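Putative P450-like enzyme (Streptomyces himastatinicus ATCC 53653, PDB 5Z9J) binds heme b and probably acts as a cytochrome P450 monooxygenase in bacterial secondary metabolism. Local coordinates at residues A[36-41]-A[306-311]; A[93-98]-A[209-214]; A[108-113]-A[358-363]; A[260-265]-A[327-332]. One frame throughout, in Å; residues are numbered along the deposited sequence.

Interaction 1 (A[36-41]-A[306-311]); sequences WNVYGY and QLLLVW. With TAM (tris(hydroxyethyl)aminomethane), chain F.
Trp36, Asn37 and Val38 pair with Leu308, Leu309 and Val310 as adjacent parallel strands, their short axes 4.7 Å apart and inclined by 25°. Trp36 gives its N-H to Leu307 O and accepts Leu309 N at its own O; Val38 then bonds to Leu309 O, and Val38 O receives Trp311 N, carrying the parallel pattern one residue past the strand. On the sheet face holding Trp36, Val38 and Leu308, Leu308 CD1 wedges between Trp36 CB and Val38 CG2, and its 3.4 Å approach to Val38 CG2 is tight. Ile47 of helix 41-48 covers Val38 and Leu308. The Trp36 indole sends NE1, in its ring plane, to Gln306 OE1 at 3.2 Å, with the amide turned almost perpendicular (87°). Strand 307-310 is the middle one of the five-stranded mixed sheet of the cytochrome P450 fold, and 35-38 lies between it and edge strand 27-30; their other face helps to line the tris(hydroxyethyl)aminomethane pocket. There Asn37, with CG beside its own backbone N (chi1 -63°), lies alongside Trp311 and takes a nearly straight bond from Trp311 NE1 to OD1, 2.8 Å long; Asp28 holds Asn37 ND2. The ligand's C3 lies over one face of the indole, 3.4 Å from Trp311 CZ2. Tyr39 runs beside Trp311 with its ring nearly parallel but slid off, and its edge meets the ligand's C6, 3.3 Å from Tyr39 OH. A leucine in place of Trp311 would probably leave Asn37 OD1 without its donor and strip the ligand of a flat wall. Asp28 also bonds to Tyr39 OH.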
loop_
_atom_site.group_PDB
_atom_site.type_symbol
_atom_site.label_atom_id
_atom_site.label_comp_id
_atom_site.label_asym_id
_atom_site.label_seq_id
_atom_site.Cartn_x
_atom_site.Cartn_y
_atom_site.Cartn_z
ATOM N N TRP A 36 4.156 -17.622 -11.600
ATOM C CA TRP A 36 4.916 -16.940 -12.631
ATOM C C TRP A 36 5.275 -15.552 -12.121
ATOM O O TRP A 36 4.538 -14.984 -11.289
ATOM C CB TRP A 36 4.114 -16.861 -13.943
ATOM C CG TRP A 36 3.758 -18.198 -14.572
ATOM C CD1 TRP A 36 2.739 -19.048 -14.208
ATOM C CD2 TRP A 36 4.416 -18.824 -15.685
ATOM N NE1 TRP A 36 2.748 -20.163 -15.003
ATOM C CE2 TRP A 36 3.755 -20.045 -15.932
ATOM C CE3 TRP A 36 5.503 -18.467 -16.495
ATOM C CZ2 TRP A 36 4.144 -20.918 -16.950
ATOM C CZ3 TRP A 36 5.891 -19.337 -17.510
ATOM C CH2 TRP A 36 5.214 -20.541 -17.732
ATOM N N ASN A 37 6.446 -15.066 -12.557
ATOM C CA ASN A 37 7.003 -13.746 -12.245
ATOM C C ASN A 37 7.211 -12.885 -13.493
ATOM O O ASN A 37 7.771 -13.371 -14.466
ATOM C CB ASN A 37 8.361 -13.886 -11.512
ATOM C CG ASN A 37 8.253 -14.579 -10.153
ATOM O OD1 ASN A 37 7.621 -14.057 -9.254
ATOM N ND2 ASN A 37 8.879 -15.737 -10.001
ATOM N N VAL A 38 6.786 -11.620 -13.463
ATOM C CA VAL A 38 7.084 -10.635 -14.536
ATOM C C VAL A 38 7.891 -9.461 -13.964
ATOM O O VAL A 38 7.452 -8.844 -12.975
ATOM C CB VAL A 38 5.784 -10.050 -15.171
ATOM C CG1 VAL A 38 6.094 -9.087 -16.331
ATOM C CG2 VAL A 38 4.908 -11.135 -15.660
ATOM N N TYR A 39 9.025 -9.113 -14.565
ATOM C CA TYR A 39 9.878 -8.035 -14.028
ATOM C C TYR A 39 10.041 -6.799 -14.983
ATOM O O TYR A 39 10.573 -5.747 -14.573
ATOM C CB TYR A 39 11.268 -8.567 -13.702
ATOM C CG TYR A 39 11.295 -9.797 -12.833
ATOM C CD1 TYR A 39 10.843 -9.773 -11.514
ATOM C CD2 TYR A 39 11.819 -10.971 -13.312
ATOM C CE1 TYR A 39 10.883 -10.910 -10.733
ATOM C CE2 TYR A 39 11.867 -12.107 -12.530
ATOM C CZ TYR A 39 11.389 -12.066 -11.238
ATOM O OH TYR A 39 11.432 -13.197 -10.455
ATOM N N GLY A 40 9.560 -6.901 -16.219
ATOM C CA GLY A 40 9.799 -5.841 -17.188
ATOM C C GLY A 40 8.754 -4.750 -17.069
ATOM O O GLY A 40 7.626 -5.009 -16.595
ATOM N N TYR A 41 9.132 -3.515 -17.388
ATOM C CA TYR A 41 8.153 -2.413 -17.247
ATOM C C TYR A 41 7.069 -2.464 -18.343
ATOM O O TYR A 41 5.876 -2.469 -18.008
ATOM C CB TYR A 41 8.845 -1.039 -17.194
ATOM C CG TYR A 41 7.926 0.173 -17.093
ATOM C CD1 TYR A 41 7.620 0.795 -15.851
ATOM C CD2 TYR A 41 7.358 0.710 -18.238
ATOM C CE1 TYR A 41 6.785 1.931 -15.806
ATOM C CE2 TYR A 41 6.530 1.809 -18.187
ATOM C CZ TYR A 41 6.244 2.404 -16.980
ATOM O OH TYR A 41 5.417 3.493 -17.007
ATOM N N GLN A 306 -3.343 -19.359 -14.072
ATOM C CA GLN A 306 -2.067 -19.310 -13.370
ATOM C C GLN A 306 -1.971 -18.061 -12.520
ATOM O O GLN A 306 -2.591 -17.037 -12.833
ATOM C CB GLN A 306 -0.890 -19.351 -14.354
ATOM C CG GLN A 306 -0.702 -20.654 -15.155
ATOM C CD GLN A 306 -0.482 -21.863 -14.284
ATOM O OE1 GLN A 306 0.511 -21.934 -13.554
ATOM N NE2 GLN A 306 -1.371 -22.858 -14.406
ATOM N N LEU A 307 -1.248 -18.164 -11.409
ATOM C CA LEU A 307 -0.972 -17.016 -10.570
ATOM C C LEU A 307 0.255 -16.281 -11.129
ATOM O O LEU A 307 1.320 -16.880 -11.277
ATOM C CB LEU A 307 -0.717 -17.452 -9.129
ATOM C CG LEU A 307 -0.387 -16.382 -8.092
ATOM C CD1 LEU A 307 -1.547 -15.380 -7.946
ATOM C CD2 LEU A 307 -0.101 -17.021 -6.729
ATOM N N LEU A 308 0.085 -14.999 -11.423
ATOM C CA LEU A 308 1.152 -14.156 -11.934
ATOM C C LEU A 308 1.424 -12.980 -11.005
ATOM O O LEU A 308 0.514 -12.176 -10.678
ATOM C CB LEU A 308 0.823 -13.686 -13.357
ATOM C CG LEU A 308 1.840 -12.796 -14.081
ATOM C CD1 LEU A 308 3.017 -13.627 -14.425
ATOM C CD2 LEU A 308 1.234 -12.250 -15.380
ATOM N N LEU A 309 2.679 -12.922 -10.557
ATOM C CA LEU A 309 3.192 -11.838 -9.744
ATOM C C LEU A 309 3.826 -10.797 -10.629
ATOM O O LEU A 309 4.842 -11.045 -11.273
ATOM C CB LEU A 309 4.215 -12.343 -8.741
ATOM C CG LEU A 309 3.582 -13.357 -7.781
ATOM C CD1 LEU A 309 4.532 -13.743 -6.652
ATOM C CD2 LEU A 309 2.227 -12.886 -7.260
ATOM N N VAL A 310 3.191 -9.630 -10.648
ATOM C CA VAL A 310 3.640 -8.479 -11.390
ATOM C C VAL A 310 4.569 -7.640 -10.487
ATOM O O VAL A 310 4.087 -7.003 -9.512
ATOM C CB VAL A 310 2.456 -7.639 -11.862
ATOM C CG1 VAL A 310 2.926 -6.372 -12.537
ATOM C CG2 VAL A 310 1.515 -8.456 -12.731
ATOM N N TRP A 311 5.891 -7.684 -10.750
ATOM C CA TRP A 311 6.832 -6.990 -9.846
ATOM C C TRP A 311 7.041 -5.524 -10.262
ATOM O O TRP A 311 7.957 -5.170 -11.013
ATOM C CB TRP A 311 8.141 -7.759 -9.723
ATOM C CG TRP A 311 7.918 -9.094 -9.083
ATOM C CD1 TRP A 311 7.861 -10.321 -9.709
ATOM C CD2 TRP A 311 7.691 -9.349 -7.678
ATOM N NE1 TRP A 311 7.599 -11.317 -8.770
ATOM C CE2 TRP A 311 7.503 -10.748 -7.527
ATOM C CE3 TRP A 311 7.635 -8.534 -6.544
ATOM C CZ2 TRP A 311 7.258 -11.340 -6.274
ATOM C CZ3 TRP A 311 7.386 -9.124 -5.305
ATOM C CH2 TRP A 311 7.199 -10.512 -5.187
HETATM C C TAM F . 10.887 -14.210 -6.353
HETATM C C1 TAM F . 11.898 -14.762 -7.437
HETATM C C2 TAM F . 11.584 -13.902 -5.016
HETATM C C3 TAM F . 10.184 -12.934 -6.900
HETATM C C4 TAM F . 13.347 -14.362 -7.140
HETATM C C5 TAM F . 10.536 -13.393 -4.038
HETATM C C6 TAM F . 11.145 -11.861 -7.462
HETATM N N TAM F . 9.839 -15.194 -6.102
HETATM O O4 TAM F . 13.996 -15.375 -6.396
HETATM O O5 TAM F . 9.318 -14.110 -4.309
HETATM O O6 TAM F . 11.873 -11.289 -6.396
#

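Interaction 2 (A[93-98]-A[209-214]); sequences AFTPSL and ISQLVH
Gln211 lies against Ala93, the two CB atoms 4.0 Å apart, and then folds along the bend that follows helix 82-93. Its CG stands beside the backbone N (chi1 -70°), and a bend at chi2 (-68°) turns the amide aside. This brings CG within 3.8 Å of Ala93 O and carries the amide toward Thr95, where Gln211 OE1 meets Thr95 CG2 at 3.3 Å. The two side chains approach from opposite directions, and the meeting is a van der Waals contact between the threonine methyl and the amide oxygen. Thr95 sorts its branches by task: OG1, lodged between backbone N and carbonyl carbon (chi1 63°), caps helix 96-116 through a weak bond from Leu98 N, 3.4 Å away, while CG2 is turned to Gln211. Helix 208-214 packs here against the corner between helices 82-93 and 96-116 of the P450 fold; the first of these, 82-93, carries the heme-binding residues His83 and Arg87. An inverse gamma turn centred on Phe94 makes the corner, with Thr95 N bonded to Ala93 O at 2.6 Å. Leu98 CD2, 4.2 Å from Gln211 CG, and Ala93 CB border the stem of Gln211; Leu212 CD2 lies 4.4 Å from Ala93 CB. Leu208, one turn before Leu212, touches Ala93, Phe94 and Leu98, and Leu141 of helix 132-142 packs on Phe94 and Leu98.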
loop_
_atom_site.group_PDB
_atom_site.type_symbol
_atom_site.label_atom_id
_atom_site.label_comp_id
_atom_site.label_asym_id
_atom_site.label_seq_id
_atom_site.Cartn_x
_atom_site.Cartn_y
_atom_site.Cartn_z
ATOM N N ALA A 93 -17.667 8.686 -2.473
ATOM C CA ALA A 93 -17.828 8.863 -1.046
ATOM C C ALA A 93 -16.791 9.850 -0.560
ATOM O O ALA A 93 -17.077 10.685 0.294
ATOM C CB ALA A 93 -17.720 7.533 -0.319
ATOM N N PHE A 94 -15.627 9.834 -1.199
ATOM C CA PHE A 94 -14.595 10.832 -0.910
ATOM C C PHE A 94 -15.026 12.172 -1.437
ATOM O O PHE A 94 -14.428 12.667 -2.394
ATOM C CB PHE A 94 -13.267 10.487 -1.579
ATOM C CG PHE A 94 -12.394 9.580 -0.784
ATOM C CD1 PHE A 94 -12.745 8.257 -0.591
ATOM C CD2 PHE A 94 -11.213 10.046 -0.250
ATOM C CE1 PHE A 94 -11.933 7.402 0.131
ATOM C CE2 PHE A 94 -10.393 9.205 0.466
ATOM C CZ PHE A 94 -10.757 7.872 0.663
ATOM N N THR A 95 -16.035 12.764 -0.816
ATOM C CA THR A 95 -16.566 14.048 -1.258
ATOM C C THR A 95 -15.551 15.161 -1.117
ATOM O O THR A 95 -14.618 15.049 -0.327
ATOM C CB THR A 95 -17.803 14.439 -0.467
ATOM O OG1 THR A 95 -17.454 14.616 0.917
ATOM C CG2 THR A 95 -18.884 13.378 -0.639
ATOM N N PRO A 96 -15.740 16.245 -1.885
ATOM C CA PRO A 96 -14.829 17.395 -1.805
ATOM C C PRO A 96 -14.701 18.009 -0.401
ATOM O O PRO A 96 -13.626 18.524 -0.102
ATOM C CB PRO A 96 -15.473 18.411 -2.770
ATOM C CG PRO A 96 -16.218 17.562 -3.754
ATOM C CD PRO A 96 -16.747 16.411 -2.952
ATOM N N SER A 97 -15.738 17.918 0.436
ATOM C CA SER A 97 -15.644 18.409 1.812
ATOM C C SER A 97 -14.713 17.536 2.630
ATOM O O SER A 97 -13.859 18.047 3.364
ATOM C CB SER A 97 -17.010 18.454 2.498
ATOM O OG SER A 97 -17.875 19.389 1.880
ATOM N N LEU A 98 -14.904 16.227 2.523
ATOM C CA LEU A 98 -14.048 15.264 3.205
ATOM C C LEU A 98 -12.584 15.448 2.892
ATOM O O LEU A 98 -11.748 15.377 3.786
ATOM C CB LEU A 98 -14.450 13.828 2.864
ATOM C CG LEU A 98 -15.533 13.141 3.711
ATOM C CD1 LEU A 98 -16.631 14.088 4.176
ATOM C CD2 LEU A 98 -16.129 11.958 2.954
ATOM N N ILE A 209 -18.069 6.625 6.560
ATOM C CA ILE A 209 -19.089 5.647 6.952
ATOM C C ILE A 209 -20.489 6.209 6.752
ATOM O O ILE A 209 -21.405 5.509 6.291
ATOM C CB ILE A 209 -18.932 5.206 8.425
ATOM C CG1 ILE A 209 -17.646 4.413 8.584
ATOM C CG2 ILE A 209 -20.136 4.378 8.895
ATOM C CD1 ILE A 209 -17.637 3.134 7.766
ATOM N N SER A 210 -20.654 7.471 7.127
ATOM C CA SER A 210 -21.925 8.150 6.959
ATOM C C SER A 210 -22.321 8.178 5.506
ATOM O O SER A 210 -23.493 8.063 5.169
ATOM C CB SER A 210 -21.853 9.577 7.488
ATOM O OG SER A 210 -22.769 10.384 6.786
ATOM N N GLN A 211 -21.321 8.307 4.642
ATOM C CA GLN A 211 -21.559 8.326 3.218
ATOM C C GLN A 211 -21.893 6.922 2.713
ATOM O O GLN A 211 -22.778 6.752 1.870
ATOM C CB GLN A 211 -20.314 8.839 2.487
ATOM C CG GLN A 211 -19.990 10.320 2.672
ATOM C CD GLN A 211 -21.008 11.236 2.020
ATOM O OE1 GLN A 211 -21.041 11.361 0.795
ATOM N NE2 GLN A 211 -21.843 11.872 2.829
ATOM N N LEU A 212 -21.229 5.913 3.280
ATOM C CA LEU A 212 -21.443 4.524 2.870
ATOM C C LEU A 212 -22.825 3.906 3.213
ATOM O O LEU A 212 -23.362 3.102 2.443
ATOM C CB LEU A 212 -20.338 3.635 3.457
ATOM C CG LEU A 212 -18.942 3.803 2.853
ATOM C CD1 LEU A 212 -17.901 2.882 3.518
ATOM C CD2 LEU A 212 -18.957 3.638 1.343
ATOM N N VAL A 213 -23.386 4.265 4.366
ATOM C CA VAL A 213 -24.671 3.713 4.782
ATOM C C VAL A 213 -25.788 4.147 3.842
ATOM O O VAL A 213 -26.818 3.476 3.759
ATOM C CB VAL A 213 -25.018 4.082 6.230
ATOM C CG1 VAL A 213 -23.976 3.488 7.169
ATOM C CG2 VAL A 213 -25.133 5.594 6.405
ATOM N N HIS A 214 -25.634 5.301 3.197
ATOM C CA HIS A 214 -26.646 5.747 2.239
ATOM C C HIS A 214 -26.396 5.222 0.816
ATOM O O HIS A 214 -27.326 5.125 0.023
ATOM C CB HIS A 214 -26.750 7.271 2.210
ATOM C CG HIS A 214 -27.189 7.873 3.509
ATOM N ND1 HIS A 214 -26.308 8.473 4.387
ATOM C CD2 HIS A 214 -28.405 7.926 4.106
ATOM C CE1 HIS A 214 -26.967 8.900 5.449
ATOM N NE2 HIS A 214 -28.243 8.577 5.304
#

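Interaction 3 (A[108-113]-A[358-363]); sequences GIIHEL and KAAVEI
Ile110 faces Ala359, Ala360 and Ile363 across two helix segments whose axes pass 10.2 Å apart at 42°, with both helices running broadly the same way. The apolar packing rests on the two branches of Ile110. Its longer arm extends CD1 over the small residues, 3.7 Å from Ala359 CB and equally far from the backbone N of Ala360. The short branch, CG2, lies anti to the backbone N and meets Ile363 CG2 at 3.6 Å, the two isoleucines crossing at a slant. A polar ring adjoins this apolar patch: His111 stands roughly at right angles to Ile363, whose CD1 comes within 3.6 Å of His111 NE2. The ring's other nitrogen, ND1, is hydrogen-bonded to Arg367, farther along the second helix, so the imidazole meets that helix through a hydrogen bond at ND1 and a packing contact at NE2. Phe129 of helix 125-130 touches Ile110 and Ala360, Leu133 of helix 132-142 touches Ile110, and Ile246 of helix 240-255 covers Ala360. By position in the fold, helices 96-116, 132-142, 240-255 and 350-367 probably form the conserved four-helix bundle of cytochromes P450.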
loop_
_atom_site.group_PDB
_atom_site.type_symbol
_atom_site.label_atom_id
_atom_site.label_comp_id
_atom_site.label_asym_id
_atom_site.label_seq_id
_atom_site.Cartn_x
_atom_site.Cartn_y
_atom_site.Cartn_z
ATOM N N GLY A 108 -2.214 19.350 11.852
ATOM C CA GLY A 108 -2.502 19.274 13.276
ATOM C C GLY A 108 -2.033 17.944 13.825
ATOM O O GLY A 108 -1.366 17.899 14.853
ATOM N N ILE A 109 -2.322 16.860 13.105
ATOM C CA ILE A 109 -1.958 15.517 13.565
ATOM C C ILE A 109 -0.462 15.313 13.624
ATOM O O ILE A 109 0.066 14.728 14.590
ATOM C CB ILE A 109 -2.535 14.421 12.641
ATOM C CG1 ILE A 109 -4.056 14.512 12.619
ATOM C CG2 ILE A 109 -2.093 13.048 13.097
ATOM C CD1 ILE A 109 -4.654 14.528 14.043
ATOM N N ILE A 110 0.204 15.820 12.585
ATOM C CA ILE A 110 1.645 15.727 12.478
ATOM C C ILE A 110 2.373 16.460 13.595
ATOM O O ILE A 110 3.267 15.902 14.231
ATOM C CB ILE A 110 2.110 16.288 11.135
ATOM C CG1 ILE A 110 1.738 15.331 10.025
ATOM C CG2 ILE A 110 3.625 16.509 11.142
ATOM C CD1 ILE A 110 1.866 15.949 8.639
ATOM N N HIS A 111 1.981 17.700 13.831
ATOM C CA HIS A 111 2.602 18.484 14.891
ATOM C C HIS A 111 2.393 17.843 16.237
ATOM O O HIS A 111 3.275 17.868 17.087
ATOM C CB HIS A 111 2.046 19.902 14.911
ATOM C CG HIS A 111 2.603 20.767 13.831
ATOM N ND1 HIS A 111 3.937 21.104 13.771
ATOM C CD2 HIS A 111 2.019 21.329 12.747
ATOM C CE1 HIS A 111 4.150 21.857 12.704
ATOM N NE2 HIS A 111 3.002 22.005 12.063
ATOM N N GLU A 112 1.223 17.251 16.406
ATOM C CA GLU A 112 0.845 16.537 17.623
ATOM C C GLU A 112 1.710 15.302 17.840
ATOM O O GLU A 112 2.162 15.026 18.945
ATOM C CB GLU A 112 -0.611 16.147 17.524
ATOM C CG GLU A 112 -1.344 16.064 18.798
ATOM C CD GLU A 112 -2.801 15.691 18.555
ATOM O OE1 GLU A 112 -3.487 16.436 17.813
ATOM O OE2 GLU A 112 -3.252 14.660 19.097
ATOM N N LEU A 113 1.964 14.567 16.768
ATOM C CA LEU A 113 2.870 13.446 16.840
ATOM C C LEU A 113 4.284 13.888 17.233
ATOM O O LEU A 113 4.924 13.262 18.091
ATOM C CB LEU A 113 2.884 12.699 15.512
ATOM C CG LEU A 113 1.626 11.856 15.256
ATOM C CD1 LEU A 113 1.647 11.285 13.853
ATOM C CD2 LEU A 113 1.521 10.740 16.281
ATOM N N LYS A 358 3.703 14.393 1.677
ATOM C CA LYS A 358 4.253 15.729 1.435
ATOM C C LYS A 358 4.245 16.577 2.718
ATOM O O LYS A 358 5.250 17.215 3.066
ATOM C CB LYS A 358 3.469 16.438 0.345
ATOM C CG LYS A 358 3.923 17.886 0.099
ATOM C CD LYS A 358 3.106 18.552 -1.033
ATOM C CE LYS A 358 3.378 20.039 -1.107
ATOM N NZ LYS A 358 2.495 20.665 -2.136
ATOM N N ALA A 359 3.105 16.590 3.423
ATOM C CA ALA A 359 3.009 17.355 4.639
ATOM C C ALA A 359 4.015 16.836 5.661
ATOM O O ALA A 359 4.665 17.600 6.357
ATOM C CB ALA A 359 1.539 17.255 5.240
ATOM N N ALA A 360 4.157 15.520 5.713
ATOM C CA ALA A 360 5.009 14.877 6.703
ATOM C C ALA A 360 6.469 15.179 6.442
ATOM O O ALA A 360 7.202 15.539 7.344
ATOM C CB ALA A 360 4.777 13.395 6.694
ATOM N N VAL A 361 6.894 15.000 5.195
ATOM C CA VAL A 361 8.278 15.277 4.888
ATOM C C VAL A 361 8.648 16.735 5.114
ATOM O O VAL A 361 9.695 17.033 5.692
ATOM C CB VAL A 361 8.586 14.917 3.449
ATOM C CG1 VAL A 361 9.992 15.437 3.053
ATOM C CG2 VAL A 361 8.496 13.394 3.279
ATOM N N GLU A 362 7.781 17.636 4.645
ATOM C CA GLU A 362 7.990 19.056 4.789
ATOM C C GLU A 362 8.133 19.419 6.252
ATOM O O GLU A 362 9.021 20.177 6.622
ATOM C CB GLU A 362 6.839 19.841 4.161
ATOM C CG GLU A 362 6.922 19.882 2.653
ATOM C CD GLU A 362 5.737 20.594 2.052
ATOM O OE1 GLU A 362 4.682 20.793 2.747
ATOM O OE2 GLU A 362 5.841 20.971 0.869
ATOM N N ILE A 363 7.217 18.915 7.080
ATOM C CA ILE A 363 7.278 19.293 8.456
ATOM C C ILE A 363 8.477 18.638 9.177
ATOM O O ILE A 363 9.101 19.287 10.014
ATOM C CB ILE A 363 5.943 18.989 9.175
ATOM C CG1 ILE A 363 4.919 20.018 8.710
ATOM C CG2 ILE A 363 6.116 19.102 10.691
ATOM C CD1 ILE A 363 3.496 19.787 9.252
#

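Interaction 4 (A[260-265]-A[327-332]); sequences DARVRA and VFDAGR
The guanidinium of Arg262 presents its edge to the carboxylate of Asp329, their planes 59° apart, so that the salt bridge is carried by one atom on each side: NH1 reaches OD1 at 3.0 Å. NH1 comes in from above the carboxylate plane (50° out of it), while Gly331 N approaches the same oxygen from the opposite face at 3.0 Å, making an Asx turn. Two donors therefore grip Asp329 OD1. The guanidinium of Arg332 sets its edge against the carbonyl of Val327, with NH2 2.7 Å from Val327 O. A bend at chi3 (69°) swings the far end of Arg262 over the type I turn that runs from Asp329 to Arg332, which Arg332 N closes on Asp329 O. Replacing Asp329 by an alanine would probably leave Arg262 without its countercharge and Gly331 N without its acceptor, the guanidinium held more loosely by its weak bond to Gln259. Beside the charged pair, Val263 CG2 rests on Ala330 CB at 3.8 Å. Gln259 accepts Ala330 N and takes a weak bond from Arg262 NH1. Glu276 of helix 270-280 bonds Asp329 N and forms a salt bridge with Arg332, consistent with the P450 E-R-R triad of ExxR Glu276 and Arg279 with Arg332. Val263 also packs on Val270 and Leu273 of that helix and on Leu365 of helix 350-367, so helix 257-265, helix 270-280 and loop 327-332 meet here.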
loop_
_atom_site.group_PDB
_atom_site.type_symbol
_atom_site.label_atom_id
_atom_site.label_comp_id
_atom_site.label_asym_id
_atom_site.label_seq_id
_atom_site.Cartn_x
_atom_site.Cartn_y
_atom_site.Cartn_z
ATOM N N ASP A 260 19.392 15.319 -0.937
ATOM C CA ASP A 260 18.902 16.005 0.267
ATOM C C ASP A 260 19.151 17.514 0.174
ATOM O O ASP A 260 18.266 18.330 0.501
ATOM C CB ASP A 260 19.572 15.391 1.491
ATOM C CG ASP A 260 19.094 15.987 2.794
ATOM O OD1 ASP A 260 17.908 15.816 3.125
ATOM O OD2 ASP A 260 19.923 16.552 3.530
ATOM N N ALA A 261 20.358 17.888 -0.279
ATOM C CA ALA A 261 20.705 19.282 -0.415
ATOM C C ALA A 261 19.778 19.943 -1.434
ATOM O O ALA A 261 19.386 21.094 -1.258
ATOM C CB ALA A 261 22.198 19.464 -0.835
ATOM N N ARG A 262 19.504 19.249 -2.534
ATOM C CA ARG A 262 18.656 19.813 -3.581
ATOM C C ARG A 262 17.293 20.151 -3.033
ATOM O O ARG A 262 16.767 21.218 -3.318
ATOM C CB ARG A 262 18.491 18.850 -4.767
ATOM C CG ARG A 262 19.723 18.682 -5.659
ATOM C CD ARG A 262 19.441 17.577 -6.693
ATOM N NE ARG A 262 18.428 17.952 -7.685
ATOM C CZ ARG A 262 17.951 17.131 -8.616
ATOM N NH1 ARG A 262 18.311 15.854 -8.625
ATOM N NH2 ARG A 262 17.051 17.571 -9.485
ATOM N N VAL A 263 16.737 19.236 -2.231
ATOM C CA VAL A 263 15.372 19.371 -1.768
ATOM C C VAL A 263 15.243 20.468 -0.711
ATOM O O VAL A 263 14.268 21.224 -0.739
ATOM C CB VAL A 263 14.817 18.014 -1.241
ATOM C CG1 VAL A 263 13.491 18.197 -0.494
ATOM C CG2 VAL A 263 14.624 17.051 -2.416
ATOM N N ARG A 264 16.205 20.546 0.208
ATOM C CA ARG A 264 16.252 21.628 1.196
ATOM C C ARG A 264 16.369 23.007 0.509
ATOM O O ARG A 264 15.764 23.982 0.942
ATOM C CB ARG A 264 17.415 21.402 2.160
ATOM C CG ARG A 264 17.209 20.115 2.967
ATOM C CD ARG A 264 18.430 19.717 3.811
ATOM N NE ARG A 264 18.170 18.628 4.782
ATOM C CZ ARG A 264 17.163 18.534 5.663
ATOM N NH1 ARG A 264 16.264 19.491 5.777
ATOM N NH2 ARG A 264 17.060 17.473 6.471
ATOM N N ALA A 265 17.174 23.089 -0.555
ATOM C CA ALA A 265 17.385 24.345 -1.285
ATOM C C ALA A 265 16.214 24.814 -2.145
ATOM O O ALA A 265 16.010 26.018 -2.319
ATOM C CB ALA A 265 18.638 24.215 -2.215
ATOM N N VAL A 327 19.747 5.141 -10.123
ATOM C CA VAL A 327 20.109 6.416 -9.542
ATOM C C VAL A 327 18.878 7.055 -8.903
ATOM O O VAL A 327 17.823 7.122 -9.523
ATOM C CB VAL A 327 20.622 7.385 -10.556
ATOM C CG1 VAL A 327 20.789 8.753 -9.941
ATOM C CG2 VAL A 327 21.983 6.884 -11.156
ATOM N N PHE A 328 19.046 7.544 -7.684
ATOM C CA PHE A 328 17.944 8.253 -7.017
ATOM C C PHE A 328 17.939 9.723 -7.435
ATOM O O PHE A 328 18.866 10.465 -7.115
ATOM C CB PHE A 328 18.068 8.161 -5.529
ATOM C CG PHE A 328 16.791 8.590 -4.807
ATOM C CD1 PHE A 328 15.864 7.651 -4.447
ATOM C CD2 PHE A 328 16.526 9.922 -4.548
ATOM C CE1 PHE A 328 14.663 8.014 -3.780
ATOM C CE2 PHE A 328 15.321 10.299 -3.853
ATOM C CZ PHE A 328 14.402 9.326 -3.515
ATOM N N ASP A 329 16.915 10.144 -8.168
ATOM C CA ASP A 329 16.861 11.537 -8.655
ATOM C C ASP A 329 15.645 12.233 -8.084
ATOM O O ASP A 329 14.556 12.040 -8.595
ATOM C CB ASP A 329 16.818 11.535 -10.180
ATOM C CG ASP A 329 16.870 12.907 -10.779
ATOM O OD1 ASP A 329 16.531 13.883 -10.088
ATOM O OD2 ASP A 329 17.304 13.030 -11.956
ATOM N N ALA A 330 15.850 13.090 -7.082
ATOM C CA ALA A 330 14.726 13.691 -6.324
ATOM C C ALA A 330 13.809 14.501 -7.214
ATOM O O ALA A 330 12.623 14.638 -6.930
ATOM C CB ALA A 330 15.238 14.570 -5.189
ATOM N N GLY A 331 14.338 14.950 -8.348
ATOM C CA GLY A 331 13.551 15.764 -9.252
ATOM C C GLY A 331 13.205 15.021 -10.518
ATOM O O GLY A 331 12.880 15.638 -11.528
ATOM N N ARG A 332 13.311 13.697 -10.469
ATOM C CA ARG A 332 13.133 12.904 -11.677
ATOM C C ARG A 332 11.827 13.197 -12.406
ATOM O O ARG A 332 10.749 13.160 -11.806
ATOM C CB ARG A 332 13.190 11.413 -11.371
ATOM C CG ARG A 332 13.183 10.590 -12.674
ATOM C CD ARG A 332 13.209 9.134 -12.428
ATOM N NE ARG A 332 14.434 8.664 -11.803
ATOM C CZ ARG A 332 15.482 8.193 -12.491
ATOM N NH1 ARG A 332 15.474 8.238 -13.824
ATOM N NH2 ARG A 332 16.547 7.740 -11.850
#

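From the N terminus, strand 35-38 opens interaction 1; the corner between helices 82-93 and 96-116 opens interaction 2, and the body of helix 96-116 interaction 3. Interaction 2 closes at 209-214, within the span of interaction 1 and crossing interaction 3, and joins that corner to helix 208-214. Helix 257-265 opens interaction 4; strand 307-310 then closes interaction 1, tying the sheet, so interaction 1 crosses both 3 and 4. Interaction 4 closes at 327-332, joining its helix to the loop before helix 350-367, inside the span that interaction 3 completes at 358-363 by joining helix 96-116 to helix 350-367. Interactions 3 and 4 approach to about 6 Å between nearest atoms.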